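Local coordinates for MMACHC-like protein (Caenorhabditis elegans, PDB 5UJC), which binds cobalamin and probably acts as a flavin-dependent cyanocobalamin reductase and glutathione-dependent alkylcobalamin demethylase in vitamin B12 trafficking, at residues R101-I104 with M105-L109. Residues are numbered along the deposited sequence; the frame is centred on the assembly and turned at random. Where two conformers were deposited one is given.
Sequences RLEI and MSEKL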
loop_
_atom_site.group_PDB
_atom_site.type_symbol
_atom_site.label_atom_id
_atom_site.label_comp_id
_atom_site.label_asym_id
_atom_site.label_seq_id
_atom_site.Cartn_x
_atom_site.Cartn_y
_atom_site.Cartn_z
ATOM N N ARG A 101 11.008 10.125 -1.647
ATOM C CA ARG A 101 10.304 10.586 -0.469
ATOM C C ARG A 101 10.751 9.797 0.780
ATOM O O ARG A 101 10.923 10.368 1.851
ATOM C CB ARG A 101 8.797 10.506 -0.674
ATOM C CG ARG A 101 8.285 11.364 -1.841
ATOM C CD ARG A 101 8.612 12.848 -1.625
ATOM N NE ARG A 101 8.252 13.248 -0.271
ATOM C CZ ARG A 101 7.047 13.666 0.104
ATOM N NH1 ARG A 101 6.099 13.913 -0.799
ATOM N NH2 ARG A 101 6.796 13.871 1.386
ATOM N N LEU A 102 10.995 8.498 0.613
ATOM C CA LEU A 102 11.433 7.682 1.716
ATOM C C LEU A 102 12.853 8.059 2.175
ATOM O O LEU A 102 13.161 7.992 3.362
ATOM C CB LEU A 102 11.355 6.201 1.359
ATOM C CG LEU A 102 9.944 5.629 1.350
ATOM C CD1 LEU A 102 9.916 4.301 0.584
ATOM C CD2 LEU A 102 9.438 5.439 2.775
ATOM N N GLU A 103 13.704 8.457 1.230
ATOM C CA GLU A 103 15.050 8.895 1.581
ATOM C C GLU A 103 15.008 10.198 2.378
ATOM O O GLU A 103 15.714 10.342 3.356
ATOM C CB GLU A 103 15.918 9.062 0.332
ATOM C CG GLU A 103 17.346 9.526 0.607
ATOM C CD GLU A 103 18.055 8.695 1.694
ATOM O OE1 GLU A 103 17.815 7.464 1.776
ATOM O OE2 GLU A 103 18.857 9.271 2.452
ATOM N N ILE A 104 14.153 11.125 1.969
ATOM C CA ILE A 104 13.990 12.385 2.717
ATOM C C ILE A 104 13.499 12.122 4.157
ATOM O O ILE A 104 14.022 12.684 5.131
ATOM C CB ILE A 104 13.056 13.346 1.961
ATOM C CG1 ILE A 104 13.768 13.842 0.676
ATOM C CG2 ILE A 104 12.648 14.528 2.844
ATOM C CD1 ILE A 104 12.843 14.449 -0.358
ATOM N N MET A 105 12.521 11.235 4.276
ATOM C CA MET A 105 12.031 10.829 5.553
ATOM C C MET A 105 13.144 10.178 6.390
ATOM O O MET A 105 13.286 10.467 7.564
ATOM C CB MET A 105 10.851 9.867 5.385
ATOM C CG MET A 105 10.232 9.395 6.670
ATOM S SD MET A 105 11.078 7.971 7.360
ATOM C CE MET A 105 10.569 6.753 6.197
ATOM N N SER A 106 13.888 9.264 5.771
ATOM C CA SER A 106 14.885 8.471 6.470
ATOM C C SER A 106 15.991 9.321 7.031
ATOM O O SER A 106 16.524 9.031 8.092
ATOM C CB SER A 106 15.476 7.414 5.526
ATOM O OG SER A 106 14.525 6.404 5.249
ATOM N N GLU A 107 16.334 10.382 6.317
ATOM C CA GLU A 107 17.382 11.292 6.761
ATOM C C GLU A 107 17.016 11.960 8.094
ATOM O O GLU A 107 17.866 12.156 8.964
ATOM C CB GLU A 107 17.618 12.327 5.689
ATOM C CG GLU A 107 18.382 11.765 4.490
ATOM C CD GLU A 107 18.653 12.797 3.413
ATOM O OE1 GLU A 107 18.535 14.010 3.703
ATOM O OE2 GLU A 107 19.002 12.390 2.270
ATOM N N LYS A 108 15.739 12.238 8.281
ATOM C CA LYS A 108 15.266 12.754 9.562
ATOM C C LYS A 108 15.079 11.629 10.595
ATOM O O LYS A 108 15.405 11.801 11.777
ATOM C CB LYS A 108 13.962 13.513 9.387
ATOM C CG LYS A 108 14.063 14.729 8.469
ATOM C CD LYS A 108 14.934 15.810 9.066
ATOM C CE LYS A 108 14.855 17.105 8.252
ATOM N NZ LYS A 108 16.052 17.957 8.454
ATOM N N LEU A 109 14.525 10.490 10.155
ATOM C CA LEU A 109 14.220 9.389 11.046
ATOM C C LEU A 109 15.484 8.848 11.721
ATOM O O LEU A 109 15.458 8.513 12.891
ATOM C CB LEU A 109 13.509 8.269 10.280
ATOM C CG LEU A 109 13.170 7.022 11.108
ATOM C CD1 LEU A 109 12.303 7.348 12.288
ATOM C CD2 LEU A 109 12.480 6.003 10.224
#
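Ser106 turns its hydroxyl back onto the preceding turn of helix 93-109, where OG donates to Leu102 O at 2.8 Å. That carbonyl oxygen is gripped twice, since Ser106 N also donates to it, in the regular i to i+4 bond; the two donors arrive from opposite faces of the carbonyl plane, the hydroxyl 36° out of it and the amide less steeply tilted. Placing OG beside its own backbone N (chi1 -71°) is what brings the hydroxyl within range. On the neighbouring rungs Met105 N bonds to Arg101 O at 3.0 Å and Glu107 N to Glu103 O.

The apolar contact between the two turns is made by Leu102 and Met105. Met105 CE meets Leu102 CD2 at 3.8 Å, brought there by bends at chi2 and chi3; the two side chains run side by side in the same direction. Both residues rest on strand 185-196 of the antiparallel sheet, while Ser106 touches Ile118 of strand 117-120.

Two acids one turn apart come together, Glu107 on the exposed surface. Glu103 OE2 and Glu107 OE2 lie 3.1 Å apart, their carboxylate planes turned 58° to each other, and Glu107 CG sits 3.3 Å from Glu103 OE2. The same Glu103 oxygen forms a salt bridge with Arg110, just past the helix end. A glutamine in place of Glu103 would probably leave Arg110 without its anionic mate on this turn of the helix. So close an approach of two carboxylates suggests that Arg110 offsets part of their repulsion, or that they share a proton, on a helix that packs Leu102, Met105 and Leu109 against strand 185-196.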